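Local coordinates for protein probable uracil-DNA glycosylase (Acanthamoeba polyphaga mimivirus, PDB 5X55) that is a probable member of the uracil-DNA glycosylase superfamily, built around a four-stranded parallel sheet with helices packed about it, at residues K112-C117 against C121-K126; L178-I183 against I280-D285; T259-L262 against V267-R270. All coordinates share one frame; numbering follows the deposited sequence.

Contact 1 comes first along the chain and closes before contact 2 opens; contact 3 is nested inside the long loop that contact 2 closes. Contacts 1 and 3 are neighbours, with centres about 16 Å apart, and touch where Trp114 CZ2 packs on Thr259 CG2 at 4.2 Å. Contact 2 stands apart, its centre about 26 Å from that of contact 1 and about 24 Å from that of contact 3, beside the parallel sheet. Contact 3 lies on strand 260-261 and the loop leading into helix 273-286, whose later turns supply half of contact 2. Contacts 1 and 3 share one side of the chain's centre; contact 2 ties helix 273-286 to the entry of strand 185-189.

Contact 1 (K112-C117 against C121-K126); sequences KSWIEC and CKVNLK
Trp114 lays the benzo edge of its indole against two aliphatic side chains of 121-126: CZ3 comes to 4.3 Å from Val123 CG2, and CH2 to 4.4 Å from Leu125 CD2. Both methyls sit at the ring's rim, near its plane. With chi1 at -76° the indole leans beside its own backbone N, which carries the six-membered ring across to the following chain. The polar corner of the indole is held elsewhere, NE1 being hydrogen-bonded to Pro166 O, so the ring is tethered by its pyrrole part and packed by its benzo part. One residue on, Ile115 reaches with CD1 to Cys121 SG at 4.3 Å, a similar apolar touch at the partly exposed margin. The other touching residues are buried, and no hydrogen bond joins the two segments. The motif is a one-turn helix, 114-117, followed by an irregular chain that passes the benzo edge of the indole. Ser113 is the N-cap, and its backbone N donates to Glu116 OE2 at 3.1 Å, meeting the carboxylate from above its plane by 39°. The following chain is bent by an inverse gamma turn centred on Lys122, where Val123 N makes a weak bond to Cys121 O. Helix 146-159 backs this chain: Ser155 OG bonds Cys121 O, Glu151 OE2 takes Leu125 N, and the Leu125 side chain lies against Leu150 and Leu154.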
loop_
_atom_site.group_PDB
_atom_site.type_symbol
_atom_site.label_atom_id
_atom_site.label_comp_id
_atom_site.label_asym_id
_atom_site.label_seq_id
_atom_site.Cartn_x
_atom_site.Cartn_y
_atom_site.Cartn_z
ATOM N N LYS A 112 -3.126 2.231 19.880
ATOM C CA LYS A 112 -4.518 2.333 20.281
ATOM C C LYS A 112 -5.447 2.002 19.113
ATOM O O LYS A 112 -5.142 2.285 17.949
ATOM C CB LYS A 112 -4.807 3.744 20.787
ATOM C CG LYS A 112 -4.066 4.122 22.052
ATOM C CD LYS A 112 -3.641 5.594 22.018
ATOM C CE LYS A 112 -4.832 6.536 21.848
ATOM N NZ LYS A 112 -4.409 7.956 21.542
ATOM N N SER A 113 -6.611 1.437 19.434
ATOM C CA SER A 113 -7.634 1.205 18.424
ATOM C C SER A 113 -8.353 2.508 18.086
ATOM O O SER A 113 -8.137 3.551 18.699
ATOM C CB SER A 113 -8.636 0.143 18.893
ATOM O OG SER A 113 -9.473 0.637 19.931
ATOM N N TRP A 114 -9.245 2.438 17.099
ATOM C CA TRP A 114 -9.992 3.622 16.688
ATOM C C TRP A 114 -10.817 4.200 17.833
ATOM O O TRP A 114 -10.790 5.414 18.077
ATOM C CB TRP A 114 -10.870 3.288 15.491
ATOM C CG TRP A 114 -10.060 3.204 14.242
ATOM C CD1 TRP A 114 -9.250 2.166 13.858
ATOM C CD2 TRP A 114 -9.943 4.203 13.228
ATOM N NE1 TRP A 114 -8.641 2.461 12.664
ATOM C CE2 TRP A 114 -9.058 3.698 12.246
ATOM C CE3 TRP A 114 -10.506 5.473 13.046
ATOM C CZ2 TRP A 114 -8.717 4.422 11.100
ATOM C CZ3 TRP A 114 -10.171 6.191 11.903
ATOM C CH2 TRP A 114 -9.278 5.659 10.943
ATOM N N ILE A 115 -11.560 3.349 18.550
ATOM C CA ILE A 115 -12.407 3.860 19.625
ATOM C C ILE A 115 -11.573 4.386 20.800
ATOM O O ILE A 115 -12.067 5.198 21.591
ATOM C CB ILE A 115 -13.428 2.782 20.065
ATOM C CG1 ILE A 115 -14.520 3.401 20.938
ATOM C CG2 ILE A 115 -12.755 1.624 20.786
ATOM C CD1 ILE A 115 -15.275 4.542 20.254
ATOM N N GLU A 116 -10.306 3.987 20.914
ATOM C CA GLU A 116 -9.444 4.577 21.937
ATOM C C GLU A 116 -8.914 5.951 21.520
ATOM O O GLU A 116 -8.897 6.874 22.346
ATOM C CB GLU A 116 -8.300 3.616 22.270
ATOM C CG GLU A 116 -8.814 2.205 22.555
ATOM C CD GLU A 116 -7.740 1.234 23.033
ATOM O OE1 GLU A 116 -8.016 0.442 23.959
ATOM O OE2 GLU A 116 -6.624 1.250 22.481
ATOM N N CYS A 117 -8.492 6.115 20.249
ATOM C CA CYS A 117 -8.022 7.416 19.755
ATOM C C CYS A 117 -9.144 8.431 19.642
ATOM O O CYS A 117 -8.890 9.638 19.712
ATOM C CB CYS A 117 -7.375 7.302 18.370
ATOM S SG CYS A 117 -5.919 6.290 18.308
ATOM N N CYS A 121 -15.928 9.403 18.753
ATOM C CA CYS A 121 -16.119 9.178 17.320
ATOM C C CYS A 121 -15.868 10.436 16.499
ATOM O O CYS A 121 -16.411 10.598 15.413
ATOM C CB CYS A 121 -17.506 8.604 17.033
ATOM S SG CYS A 121 -17.840 7.179 18.103
ATOM N N LYS A 122 -15.006 11.316 16.994
ATOM C CA LYS A 122 -14.687 12.574 16.316
ATOM C C LYS A 122 -13.503 12.381 15.362
ATOM O O LYS A 122 -12.424 12.952 15.548
ATOM C CB LYS A 122 -14.391 13.642 17.363
ATOM C CG LYS A 122 -13.368 13.099 18.350
ATOM C CD LYS A 122 -13.498 13.555 19.773
ATOM C CE LYS A 122 -12.840 12.480 20.586
ATOM N NZ LYS A 122 -13.305 11.234 19.965
ATOM N N VAL A 123 -13.720 11.556 14.326
ATOM C CA VAL A 123 -12.618 11.144 13.447
ATOM C C VAL A 123 -11.965 12.358 12.809
ATOM O O VAL A 123 -12.631 13.221 12.226
ATOM C CB VAL A 123 -13.096 10.156 12.369
ATOM C CG1 VAL A 123 -12.027 10.021 11.267
ATOM C CG2 VAL A 123 -13.356 8.813 12.982
ATOM N N ASN A 124 -10.646 12.425 12.917
ATOM C CA ASN A 124 -9.873 13.556 12.422
ATOM C C ASN A 124 -8.635 12.974 11.748
ATOM O O ASN A 124 -7.603 12.766 12.392
ATOM C CB ASN A 124 -9.528 14.488 13.572
ATOM C CG ASN A 124 -8.870 15.761 13.122
ATOM O OD1 ASN A 124 -8.260 15.822 12.055
ATOM N ND2 ASN A 124 -8.948 16.784 13.960
ATOM N N LEU A 125 -8.738 12.736 10.441
ATOM C CA LEU A 125 -7.667 12.049 9.715
ATOM C C LEU A 125 -6.370 12.853 9.690
ATOM O O LEU A 125 -5.280 12.258 9.703
ATOM C CB LEU A 125 -8.113 11.736 8.286
ATOM C CG LEU A 125 -9.259 10.740 8.098
ATOM C CD1 LEU A 125 -9.659 10.595 6.610
ATOM C CD2 LEU A 125 -8.912 9.399 8.682
ATOM N N LYS A 126 -6.460 14.191 9.661
ATOM C CA LYS A 126 -5.257 15.029 9.625
ATOM C C LYS A 126 -4.318 14.742 10.800
ATOM O O LYS A 126 -3.091 14.741 10.635
ATOM C CB LYS A 126 -5.656 16.505 9.595
ATOM C CG LYS A 126 -4.523 17.473 9.919
ATOM C CD LYS A 126 -3.488 17.580 8.807
ATOM C CE LYS A 126 -2.082 17.834 9.376
ATOM N NZ LYS A 126 -1.973 19.047 10.261
#

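Contact 2 (L178-I183 against I280-D285); sequences LPPGKI and IDYLTD
The Tyr282 ring meets Pro180 with its edge, CE2 lying 4.2 Å from Pro180 CB, which sits near the ring plane; Phe137 also meets this ring, their planes inclined at about 60°. The tyrosine reaches the proline with its CG anti to the backbone N (chi1 179°), and only its rim takes part in the contact. The same Pro180 CB is touched by Leu283 CD2 at 3.9 Å, so one carbon of the pyrrolidine ring is shared by two consecutive residues of helix 273-286. Leu283 makes most of the contact from the helix side: its CD2 also comes to 3.6 Å from Ile183 CD1, the shortest approach between the segments, while CD1 of the leucine stands a little farther from that methyl at 4.1 Å. The two branched side chains cross at about a right angle and meet through terminal methyls. No hydrogen bond spans the interface. Residues 180-182 form a 3-10 turn, with Lys182 N bonded to Pro179 O and Ile183 N to Pro180 O, and it holds Pro180 and Ile183 on the side facing the helix. This turn links helix 173-177 to strand 185-189 of the parallel sheet. Phe252, from the adjacent strand 251-255, touches both Ile183 and Leu283, while Trp134 and Tyr287 lie against Pro180, so helix 273-286 is seated beside the sheet through the turn that enters one of its strands.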
loop_
_atom_site.group_PDB
_atom_site.type_symbol
_atom_site.label_atom_id
_atom_site.label_comp_id
_atom_site.label_asym_id
_atom_site.label_seq_id
_atom_site.Cartn_x
_atom_site.Cartn_y
_atom_site.Cartn_z
ATOM N N LEU A 178 7.556 7.940 4.331
ATOM C CA LEU A 178 8.100 8.464 3.070
ATOM C C LEU A 178 7.479 9.780 2.663
ATOM O O LEU A 178 6.310 9.796 2.227
ATOM C CB LEU A 178 7.882 7.470 1.939
ATOM C CG LEU A 178 8.918 6.392 1.697
ATOM C CD1 LEU A 178 8.496 5.604 0.450
ATOM C CD2 LEU A 178 10.267 7.064 1.536
ATOM N N PRO A 179 8.202 10.893 2.725
ATOM C CA PRO A 179 7.722 12.101 2.064
ATOM C C PRO A 179 7.573 11.862 0.582
ATOM O O PRO A 179 8.276 11.013 -0.009
ATOM C CB PRO A 179 8.815 13.135 2.378
ATOM C CG PRO A 179 10.000 12.347 2.775
ATOM C CD PRO A 179 9.486 11.106 3.414
ATOM N N PRO A 180 6.644 12.564 -0.081
ATOM C CA PRO A 180 6.392 12.287 -1.508
ATOM C C PRO A 180 7.630 12.428 -2.380
ATOM O O PRO A 180 7.800 11.663 -3.338
ATOM C CB PRO A 180 5.311 13.309 -1.890
ATOM C CG PRO A 180 5.310 14.333 -0.812
ATOM C CD PRO A 180 5.842 13.684 0.440
ATOM N N GLY A 181 8.517 13.370 -2.055
ATOM C CA GLY A 181 9.726 13.575 -2.838
ATOM C C GLY A 181 10.732 12.453 -2.749
ATOM O O GLY A 181 11.708 12.453 -3.506
ATOM N N LYS A 182 10.518 11.490 -1.860
ATOM C CA LYS A 182 11.421 10.367 -1.718
ATOM C C LYS A 182 10.838 9.074 -2.247
ATOM O O LYS A 182 11.506 8.042 -2.193
ATOM C CB LYS A 182 11.808 10.221 -0.245
ATOM C CG LYS A 182 12.409 11.514 0.296
ATOM C CD LYS A 182 13.837 11.653 -0.213
ATOM C CE LYS A 182 14.810 10.937 0.691
ATOM N NZ LYS A 182 15.697 9.948 -0.010
ATOM N N ILE A 183 9.617 9.103 -2.763
ATOM C CA ILE A 183 9.040 7.927 -3.390
ATOM C C ILE A 183 9.798 7.611 -4.670
ATOM O O ILE A 183 10.004 8.488 -5.516
ATOM C CB ILE A 183 7.549 8.158 -3.681
ATOM C CG1 ILE A 183 6.761 8.174 -2.372
ATOM C CG2 ILE A 183 7.020 7.112 -4.648
ATOM C CD1 ILE A 183 5.473 8.952 -2.451
ATOM N N ILE A 280 -2.809 9.425 -6.086
ATOM C CA ILE A 280 -2.126 9.073 -7.335
ATOM C C ILE A 280 -1.890 10.320 -8.172
ATOM O O ILE A 280 -0.775 10.566 -8.660
ATOM C CB ILE A 280 -2.937 8.030 -8.139
ATOM C CG1 ILE A 280 -3.371 6.815 -7.292
ATOM C CG2 ILE A 280 -2.189 7.618 -9.405
ATOM C CD1 ILE A 280 -2.272 5.991 -6.798
ATOM N N ASP A 281 -2.943 11.126 -8.354
ATOM C CA ASP A 281 -2.838 12.311 -9.206
ATOM C C ASP A 281 -1.838 13.303 -8.640
ATOM O O ASP A 281 -1.076 13.922 -9.389
ATOM C CB ASP A 281 -4.210 12.977 -9.373
ATOM C CG ASP A 281 -5.200 12.086 -10.118
ATOM O OD1 ASP A 281 -4.749 11.119 -10.784
ATOM O OD2 ASP A 281 -6.425 12.332 -10.024
ATOM N N TYR A 282 -1.832 13.473 -7.316
ATOM C CA TYR A 282 -0.856 14.357 -6.697
ATOM C C TYR A 282 0.563 13.909 -7.022
ATOM O O TYR A 282 1.427 14.731 -7.371
ATOM C CB TYR A 282 -1.079 14.395 -5.184
ATOM C CG TYR A 282 -0.082 15.269 -4.471
ATOM C CD1 TYR A 282 -0.294 16.644 -4.348
ATOM C CD2 TYR A 282 1.082 14.735 -3.937
ATOM C CE1 TYR A 282 0.627 17.455 -3.698
ATOM C CE2 TYR A 282 2.009 15.539 -3.290
ATOM C CZ TYR A 282 1.779 16.892 -3.176
ATOM O OH TYR A 282 2.694 17.694 -2.527
ATOM N N LEU A 283 0.828 12.602 -6.911
ATOM C CA LEU A 283 2.194 12.130 -7.143
ATOM C C LEU A 283 2.595 12.308 -8.606
ATOM O O LEU A 283 3.676 12.830 -8.902
ATOM C CB LEU A 283 2.342 10.666 -6.708
ATOM C CG LEU A 283 2.201 10.367 -5.212
ATOM C CD1 LEU A 283 2.229 8.867 -4.984
ATOM C CD2 LEU A 283 3.300 11.036 -4.418
ATOM N N THR A 284 1.724 11.900 -9.540
ATOM C CA THR A 284 2.069 12.005 -10.954
ATOM C C THR A 284 2.070 13.447 -11.461
ATOM O O THR A 284 2.724 13.738 -12.467
ATOM C CB THR A 284 1.108 11.175 -11.805
ATOM O OG1 THR A 284 -0.225 11.691 -11.658
ATOM C CG2 THR A 284 1.147 9.715 -11.362
ATOM N N ASP A 285 1.361 14.354 -10.802
ATOM C CA ASP A 285 1.417 15.741 -11.230
ATOM C C ASP A 285 2.647 16.451 -10.686
ATOM O O ASP A 285 3.172 17.359 -11.341
ATOM C CB ASP A 285 0.162 16.500 -10.795
ATOM C CG ASP A 285 -1.121 15.944 -11.422
ATOM O OD1 ASP A 285 -1.043 15.048 -12.312
ATOM O OD2 ASP A 285 -2.215 16.405 -11.007
#

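Contact 3 (T259-L262 against V267-R270)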
loop_
_atom_site.group_PDB
_atom_site.type_symbol
_atom_site.label_atom_id
_atom_site.label_comp_id
_atom_site.label_asym_id
_atom_site.label_seq_id
_atom_site.Cartn_x
_atom_site.Cartn_y
_atom_site.Cartn_z
ATOM N N THR A 259 -8.753 1.147 4.746
ATOM C CA THR A 259 -9.298 0.478 5.921
ATOM C C THR A 259 -10.167 -0.709 5.526
ATOM O O THR A 259 -10.639 -0.817 4.397
ATOM C CB THR A 259 -10.145 1.429 6.780
ATOM O OG1 THR A 259 -11.183 1.998 5.971
ATOM C CG2 THR A 259 -9.287 2.544 7.353
ATOM N N THR A 260 -10.374 -1.602 6.490
ATOM C CA THR A 260 -11.468 -2.549 6.449
ATOM C C THR A 260 -11.909 -2.786 7.889
ATOM O O THR A 260 -11.530 -2.044 8.796
ATOM C CB THR A 260 -11.062 -3.824 5.692
ATOM O OG1 THR A 260 -12.222 -4.640 5.473
ATOM C CG2 THR A 260 -9.969 -4.620 6.428
ATOM N N VAL A 261 -12.745 -3.790 8.100
ATOM C CA VAL A 261 -13.178 -4.192 9.435
ATOM C C VAL A 261 -12.509 -5.516 9.748
ATOM O O VAL A 261 -12.389 -6.381 8.868
ATOM C CB VAL A 261 -14.716 -4.308 9.540
ATOM C CG1 VAL A 261 -15.134 -4.908 10.880
ATOM C CG2 VAL A 261 -15.365 -2.947 9.355
ATOM N N LEU A 262 -12.050 -5.667 10.991
ATOM C CA LEU A 262 -11.412 -6.909 11.401
ATOM C C LEU A 262 -12.282 -8.111 11.038
ATOM O O LEU A 262 -13.486 -8.125 11.311
ATOM C CB LEU A 262 -11.157 -6.877 12.905
ATOM C CG LEU A 262 -10.226 -7.946 13.465
ATOM C CD1 LEU A 262 -8.819 -7.729 12.935
ATOM C CD2 LEU A 262 -10.266 -7.894 14.985
ATOM N N VAL A 267 -14.547 -4.391 2.975
ATOM C CA VAL A 267 -15.870 -3.798 3.173
ATOM C C VAL A 267 -15.875 -2.288 3.006
ATOM O O VAL A 267 -16.957 -1.690 3.031
ATOM C CB VAL A 267 -16.474 -4.163 4.547
ATOM C CG1 VAL A 267 -16.685 -5.673 4.651
ATOM C CG2 VAL A 267 -15.602 -3.674 5.697
ATOM N N HIS A 268 -14.713 -1.652 2.798
ATOM C CA HIS A 268 -14.628 -0.207 2.610
ATOM C C HIS A 268 -14.073 0.158 1.240
ATOM O O HIS A 268 -13.326 1.129 1.095
ATOM C CB HIS A 268 -13.784 0.432 3.700
ATOM C CG HIS A 268 -14.349 0.244 5.071
ATOM N ND1 HIS A 268 -13.607 0.431 6.214
ATOM C CD2 HIS A 268 -15.588 -0.119 5.479
ATOM C CE1 HIS A 268 -14.360 0.185 7.269
ATOM N NE2 HIS A 268 -15.566 -0.151 6.851
ATOM N N ALA A 269 -14.458 -0.602 0.212
ATOM C CA ALA A 269 -13.864 -0.430 -1.111
ATOM C C ALA A 269 -14.285 0.877 -1.784
ATOM O O ALA A 269 -13.520 1.423 -2.576
ATOM C CB ALA A 269 -14.217 -1.625 -1.994
ATOM N N ARG A 270 -15.492 1.383 -1.524
ATOM C CA ARG A 270 -15.875 2.655 -2.131
ATOM C C ARG A 270 -15.343 3.829 -1.325
ATOM O O ARG A 270 -15.022 4.879 -1.896
ATOM C CB ARG A 270 -17.400 2.780 -2.251
ATOM C CG ARG A 270 -18.120 1.734 -3.102
ATOM C CD ARG A 270 -18.156 2.100 -4.582
ATOM N NE ARG A 270 -17.373 1.140 -5.357
ATOM C CZ ARG A 270 -17.870 0.053 -5.943
ATOM N NH1 ARG A 270 -19.193 -0.223 -5.880
ATOM N NH2 ARG A 270 -17.035 -0.763 -6.601
HETATM O O HOH W 1 -11.860 -2.403 2.489
#
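His268 and Thr259 form the tight end of a connection between strand 260-261, half of a two-stranded antiparallel sheet with 164-165, and the loop that runs on to helix 273-286. The imidazole points its ND1 edge at the threonine: Thr259 OG1 lies near the ring plane, 2.9 Å from His268 ND1, in a hydrogen bond whose donor could be either atom. OG1 of Thr259 is also hydrogen-bonded to Trp272 NE1, so two bonds hold the hydroxyl. A chi1 of -62° swings the imidazole beside its backbone N and over the strand, where Thr260 CA approaches the ring obliquely and Val261 CG2 comes to 3.8 Å from His268 NE2. Tyr157 stacks on the same ring, completing a buried setting in which position and rotation of the imidazole are both constrained. Toward Val267 the contact slackens. Val267 N reaches Thr260 OG1 at 3.4 Å, a weak bond, though a straight one with an N-H...O angle of 168°. The Thr260 hydroxyl also bonds Glu264 O, within the loop between the segments; a chi1 of -170° sets this hydroxyl opposite the residue's own N, on the side of Glu264. Val267 is exposed and forms the solvent side, yet its CG2 still covers the strand, 3.7 Å from Val261 CG2 and within van der Waals range of Thr260 OG1. A water links Thr259 O and His268 N, donating to Thr259 O at 2.8 Å and accepting from His268 N at 3.0 Å.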